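Local coordinates for protein putative oxygenase (Streptomyces coelicolor, PDB 2OG5) that hydroxylates L-asparagine at C3, using iron(II) and 2-oxoglutarate, to give the 3-hydroxyasparagine incorporated into the calcium-dependent lipopeptide antibiotic, at residues Ala88-Asp93 with Pro189-Leu194; Leu216-Asp221 with Gln284-Ala289. One frame throughout, in Å; residues are numbered along the deposited sequence.

Interaction 1: residues Ala88-Asp93 with Pro189-Leu194; sequences AGFRRD and PDFVML
F90, near the C-terminal end of helix 81-92, meets F191, at the start of strand 191-196, ring to ring. CE2 of F90 comes to 3.5 Å from CE1 of F191, and CD1 of F191 lies 3.8 Å from the same CE2 of F90. The two rings form an oblique aromatic pair, planes at 42°, centroids 5.6 Å apart. The two side chains run past each other in opposite directions. Both rings are buried, and the contact is purely apolar. R91 adds its backbone and the start of its side chain: its CA stands 4.3 Å from CZ of F191, and its CG is 4.4 Å from that same CZ.

The phenyl of F90 gets there because its CG is anti to the backbone N (chi1 178°), which lets the end of the ring reach F191; CG of F191 is instead anti to its own carbonyl carbon. This is helix-on-sheet packing in the jelly-roll fold of the iron(II)/2-oxoglutarate oxygenases, with helix 81-92 lying against the large mixed sheet. Both phenylalanines also touch I303 on the neighbouring antiparallel strand 301-305, so the pair is continuous with the apolar side chains of the sheet.

Further out, the exposed R91 turns its polar end elsewhere, its NE making a hydrogen bond to the carbonyl O of L140. D190 and F191 both face V332 of strand 326-333 in a classic beta bulge, and D190 OD2 accepts a hydrogen bond from the backbone N of T334.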
loop_
_atom_site.group_PDB
_atom_site.type_symbol
_atom_site.label_atom_id
_atom_site.label_comp_id
_atom_site.label_asym_id
_atom_site.label_seq_id
_atom_site.Cartn_x
_atom_site.Cartn_y
_atom_site.Cartn_z
ATOM N N ALA A 88 1.851 2.020 16.648
ATOM C CA ALA A 88 0.912 2.988 17.220
ATOM C C ALA A 88 1.411 4.421 17.053
ATOM O O ALA A 88 0.630 5.348 16.819
ATOM C CB ALA A 88 0.660 2.682 18.698
ATOM N N GLY A 89 2.717 4.619 17.175
ATOM C CA GLY A 89 3.278 5.944 16.990
ATOM C C GLY A 89 3.130 6.410 15.551
ATOM O O GLY A 89 2.807 7.566 15.298
ATOM N N PHE A 90 3.376 5.512 14.611
ATOM C CA PHE A 90 3.230 5.805 13.192
ATOM C C PHE A 90 1.776 6.113 12.816
ATOM O O PHE A 90 1.505 7.015 12.017
ATOM C CB PHE A 90 3.746 4.618 12.371
ATOM C CG PHE A 90 3.596 4.804 10.898
ATOM C CD1 PHE A 90 4.406 5.691 10.215
ATOM C CD2 PHE A 90 2.629 4.116 10.194
ATOM C CE1 PHE A 90 4.253 5.876 8.854
ATOM C CE2 PHE A 90 2.469 4.317 8.827
ATOM C CZ PHE A 90 3.293 5.188 8.170
ATOM N N ARG A 91 0.839 5.370 13.402
ATOM C CA ARG A 91 -0.583 5.602 13.136
ATOM C C ARG A 91 -0.972 6.993 13.626
ATOM O O ARG A 91 -1.772 7.681 12.999
ATOM C CB ARG A 91 -1.438 4.545 13.822
ATOM C CG ARG A 91 -2.916 4.575 13.428
ATOM C CD ARG A 91 -3.730 3.680 14.350
ATOM N NE ARG A 91 -5.092 3.472 13.851
ATOM C CZ ARG A 91 -6.130 4.280 14.070
ATOM N NH1 ARG A 91 -6.027 5.385 14.793
ATOM N NH2 ARG A 91 -7.304 3.970 13.543
ATOM N N ARG A 92 -0.402 7.408 14.746
ATOM C CA ARG A 92 -0.704 8.726 15.318
ATOM C C ARG A 92 -0.074 9.863 14.513
ATOM O O ARG A 92 -0.676 10.929 14.366
ATOM C CB ARG A 92 -0.242 8.783 16.773
ATOM C CG ARG A 92 -0.428 10.129 17.475
ATOM C CD ARG A 92 -1.855 10.585 17.453
ATOM N NE ARG A 92 -2.021 11.895 18.087
ATOM C CZ ARG A 92 -1.995 13.043 17.422
ATOM N NH1 ARG A 92 -1.775 13.060 16.112
ATOM N NH2 ARG A 92 -2.183 14.181 18.066
ATOM N N ASP A 93 1.141 9.635 14.022
ATOM C CA ASP A 93 1.876 10.627 13.245
ATOM C C ASP A 93 2.819 9.894 12.290
ATOM O O ASP A 93 3.792 9.287 12.721
ATOM C CB ASP A 93 2.657 11.534 14.195
ATOM C CG ASP A 93 3.421 12.634 13.483
ATOM O OD1 ASP A 93 3.530 12.621 12.235
ATOM O OD2 ASP A 93 3.917 13.540 14.195
ATOM N N PRO A 189 -7.762 2.968 0.510
ATOM C CA PRO A 189 -6.959 2.558 1.652
ATOM C C PRO A 189 -6.420 3.736 2.446
ATOM O O PRO A 189 -6.022 4.749 1.863
ATOM C CB PRO A 189 -5.816 1.779 0.990
ATOM C CG PRO A 189 -6.429 1.241 -0.245
ATOM C CD PRO A 189 -7.322 2.323 -0.736
ATOM N N ASP A 190 -6.372 3.593 3.764
ATOM C CA ASP A 190 -5.705 4.569 4.627
ATOM C C ASP A 190 -4.212 4.297 4.691
ATOM O O ASP A 190 -3.415 5.235 4.629
ATOM C CB ASP A 190 -6.366 4.568 5.990
ATOM C CG ASP A 190 -7.826 4.977 5.897
ATOM O OD1 ASP A 190 -8.098 6.122 5.487
ATOM O OD2 ASP A 190 -8.714 4.136 6.165
ATOM N N PHE A 191 -3.832 3.022 4.789
ATOM C CA PHE A 191 -2.433 2.600 4.623
ATOM C C PHE A 191 -2.337 1.539 3.545
ATOM O O PHE A 191 -3.248 0.711 3.401
ATOM C CB PHE A 191 -1.825 2.050 5.919
ATOM C CG PHE A 191 -1.866 3.011 7.064
ATOM C CD1 PHE A 191 -0.923 4.026 7.182
ATOM C CD2 PHE A 191 -2.829 2.890 8.045
ATOM C CE1 PHE A 191 -0.974 4.915 8.231
ATOM C CE2 PHE A 191 -2.873 3.778 9.111
ATOM C CZ PHE A 191 -1.950 4.800 9.190
ATOM N N VAL A 192 -1.216 1.544 2.821
ATOM C CA VAL A 192 -0.864 0.471 1.899
ATOM C C VAL A 192 0.405 -0.187 2.423
ATOM O O VAL A 192 1.405 0.499 2.662
ATOM C CB VAL A 192 -0.599 1.008 0.487
ATOM C CG1 VAL A 192 -0.183 -0.131 -0.465
ATOM C CG2 VAL A 192 -1.843 1.726 -0.046
ATOM N N MET A 193 0.333 -1.498 2.649
ATOM C CA MET A 193 1.456 -2.277 3.169
ATOM C C MET A 193 2.010 -3.175 2.087
ATOM O O MET A 193 1.248 -3.875 1.416
ATOM C CB MET A 193 1.005 -3.132 4.352
ATOM C CG MET A 193 0.405 -2.307 5.467
ATOM S SD MET A 193 0.186 -3.239 6.994
ATOM C CE MET A 193 -0.989 -4.448 6.445
ATOM N N LEU A 194 3.337 -3.149 1.929
ATOM C CA LEU A 194 4.033 -3.958 0.947
ATOM C C LEU A 194 5.107 -4.784 1.648
ATOM O O LEU A 194 6.080 -4.220 2.169
ATOM C CB LEU A 194 4.692 -3.049 -0.078
ATOM C CG LEU A 194 3.747 -2.230 -0.954
ATOM C CD1 LEU A 194 4.526 -1.156 -1.717
ATOM C CD2 LEU A 194 3.008 -3.158 -1.899
#

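Interaction 2: residues Leu216-Asp221 with Gln284-Ala289; sequences LPLLSD and QAHFDA
The backbones of L216-D221 and of helix 274-290 stay well apart, approaching most nearly at L218 and H286, whose CA atoms are 7.7 Å from each other. Here the linker between helices 212-215 and 221-227 passes along the flank of the long helix, and one imidazole bridges the gap, all on a peripheral helical part of this clavaminate synthase-family oxygenase, away from its annotated sites.

H286 reaches the linker with CG anti to its carbonyl carbon (chi1 -74°), and its ring is contacted at separate points by two consecutive leucines. L218 takes the CD2 corner: its CB lies 3.6 Å from CD2 of H286, and its CD1 is 4.0 Å from that carbon. One methyl of L219, CD2, lies 3.5 Å from ND1 of H286 and 3.9 Å from CG of H286. The L219 side chain slides past the imidazole in the opposite direction, whereas that of L218 crosses it at a slant. Of the pair L219 is the buried one, its side chain also touching V224 and L227 of helix 221-227; L218 is exposed.

H286 is held from within its own helix through ND1, which hydrogen-bonds to the carbonyl O of E282, one turn earlier, and this limits rotation of the ring; V215 packs on the imidazole too. E282 also grips the linker, through a hydrogen bond between its OE1 and OG of S220, the N-cap residue of helix 221-227. At the ring's other nitrogen, NE2 of H286 lies 3.6 Å from the carbonyl O of L218, a distance at which the two merely touch.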
loop_
_atom_site.group_PDB
_atom_site.type_symbol
_atom_site.label_atom_id
_atom_site.label_comp_id
_atom_site.label_asym_id
_atom_site.label_seq_id
_atom_site.Cartn_x
_atom_site.Cartn_y
_atom_site.Cartn_z
ATOM N N LEU A 216 4.537 20.604 0.001
ATOM C CA LEU A 216 3.642 21.763 0.159
ATOM C C LEU A 216 4.387 23.096 0.357
ATOM O O LEU A 216 4.060 24.067 -0.317
ATOM C CB LEU A 216 2.609 21.538 1.275
ATOM C CG LEU A 216 1.563 22.652 1.436
ATOM C CD1 LEU A 216 0.705 22.787 0.189
ATOM C CD2 LEU A 216 0.681 22.402 2.649
ATOM N N PRO A 217 5.395 23.141 1.252
ATOM C CA PRO A 217 6.117 24.416 1.450
ATOM C C PRO A 217 6.932 24.893 0.245
ATOM O O PRO A 217 7.352 26.052 0.224
ATOM C CB PRO A 217 7.064 24.117 2.622
ATOM C CG PRO A 217 6.576 22.855 3.231
ATOM C CD PRO A 217 5.906 22.085 2.144
ATOM N N LEU A 218 7.163 24.021 -0.735
ATOM C CA LEU A 218 7.966 24.362 -1.917
ATOM C C LEU A 218 7.131 24.803 -3.126
ATOM O O LEU A 218 7.671 25.363 -4.089
ATOM C CB LEU A 218 8.817 23.158 -2.326
ATOM C CG LEU A 218 9.629 22.468 -1.228
ATOM C CD1 LEU A 218 10.342 21.245 -1.786
ATOM C CD2 LEU A 218 10.619 23.442 -0.598
ATOM N N LEU A 219 5.828 24.549 -3.096
ATOM C CA LEU A 219 4.957 24.853 -4.229
ATOM C C LEU A 219 4.657 26.343 -4.330
ATOM O O LEU A 219 4.577 27.030 -3.312
ATOM C CB LEU A 219 3.640 24.091 -4.100
ATOM C CG LEU A 219 3.749 22.570 -4.085
ATOM C CD1 LEU A 219 2.381 21.972 -3.837
ATOM C CD2 LEU A 219 4.342 22.075 -5.394
ATOM N N SER A 220 4.462 26.824 -5.555
ATOM C CA SER A 220 4.120 28.224 -5.781
ATOM C C SER A 220 2.690 28.507 -5.333
ATOM O O SER A 220 1.838 27.611 -5.310
ATOM C CB SER A 220 4.307 28.600 -7.257
ATOM O OG SER A 220 3.374 27.949 -8.101
ATOM N N ASP A 221 2.429 29.758 -4.970
ATOM C CA ASP A 221 1.109 30.154 -4.490
ATOM C C ASP A 221 -0.000 29.807 -5.481
ATOM O O ASP A 221 -1.071 29.355 -5.077
ATOM C CB ASP A 221 1.071 31.657 -4.185
ATOM C CG ASP A 221 1.809 32.024 -2.899
ATOM O OD1 ASP A 221 2.135 31.122 -2.100
ATOM O OD2 ASP A 221 2.055 33.232 -2.686
ATOM N N GLN A 284 3.967 17.071 -9.704
ATOM C CA GLN A 284 4.780 15.946 -10.180
ATOM C C GLN A 284 6.273 16.234 -10.055
ATOM O O GLN A 284 7.041 15.381 -9.594
ATOM C CB GLN A 284 4.417 15.586 -11.629
ATOM C CG GLN A 284 5.410 14.641 -12.375
ATOM C CD GLN A 284 5.599 13.273 -11.738
ATOM O OE1 GLN A 284 4.745 12.792 -11.002
ATOM N NE2 GLN A 284 6.736 12.632 -12.032
ATOM N N ALA A 285 6.691 17.428 -10.474
ATOM C CA ALA A 285 8.097 17.816 -10.384
ATOM C C ALA A 285 8.634 17.740 -8.961
ATOM O O ALA A 285 9.730 17.227 -8.744
ATOM C CB ALA A 285 8.299 19.224 -10.946
ATOM N N HIS A 286 7.866 18.245 -7.998
ATOM C CA HIS A 286 8.301 18.252 -6.598
ATOM C C HIS A 286 8.220 16.867 -5.943
ATOM O O HIS A 286 9.057 16.538 -5.096
ATOM C CB HIS A 286 7.519 19.288 -5.784
ATOM C CG HIS A 286 7.930 20.700 -6.065
ATOM N ND1 HIS A 286 7.328 21.472 -7.035
ATOM C CD2 HIS A 286 8.901 21.472 -5.520
ATOM C CE1 HIS A 286 7.908 22.659 -7.074
ATOM N NE2 HIS A 286 8.870 22.684 -6.170
ATOM N N PHE A 287 7.240 16.061 -6.341
ATOM C CA PHE A 287 7.197 14.651 -5.922
ATOM C C PHE A 287 8.468 13.956 -6.387
ATOM O O PHE A 287 9.118 13.227 -5.631
ATOM C CB PHE A 287 6.020 13.875 -6.540
ATOM C CG PHE A 287 4.666 14.132 -5.922
ATOM C CD1 PHE A 287 4.511 14.530 -4.601
ATOM C CD2 PHE A 287 3.530 13.886 -6.677
ATOM C CE1 PHE A 287 3.224 14.715 -4.061
ATOM C CE2 PHE A 287 2.258 14.065 -6.140
ATOM C CZ PHE A 287 2.115 14.489 -4.844
ATOM N N ASP A 288 8.837 14.189 -7.642
ATOM C CA ASP A 288 10.018 13.558 -8.173
ATOM C C ASP A 288 11.262 13.977 -7.388
ATOM O O ASP A 288 12.126 13.147 -7.127
ATOM C CB ASP A 288 10.192 13.902 -9.647
ATOM C CG ASP A 288 11.298 13.115 -10.286
ATOM O OD1 ASP A 288 11.088 11.908 -10.516
ATOM O OD2 ASP A 288 12.365 13.706 -10.548
ATOM N N ALA A 289 11.346 15.258 -7.017
ATOM C CA ALA A 289 12.540 15.789 -6.352
ATOM C C ALA A 289 12.696 15.313 -4.908
ATOM O O ALA A 289 13.825 15.152 -4.419
ATOM C CB ALA A 289 12.530 17.317 -6.394
#

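Interaction 1 closes before interaction 2 opens along the chain. Their centres are 23 Å apart and their nearest atoms about 14 Å, so neither touches the other. Interaction 1 is the more central, its centre about 10 Å from the centre of the chain, that of interaction 2 about 22 Å. It also lies nearer the active site: the side chain of F191 is about 9 Å from that of E181 and about 10 Å from that of R329, both L-asparagine-binding residues, and about 12 Å from the sodium ion bound by H179, E181 and H311, the iron ligands. Interaction 2 joins a loop to helix 274-290, away from that site.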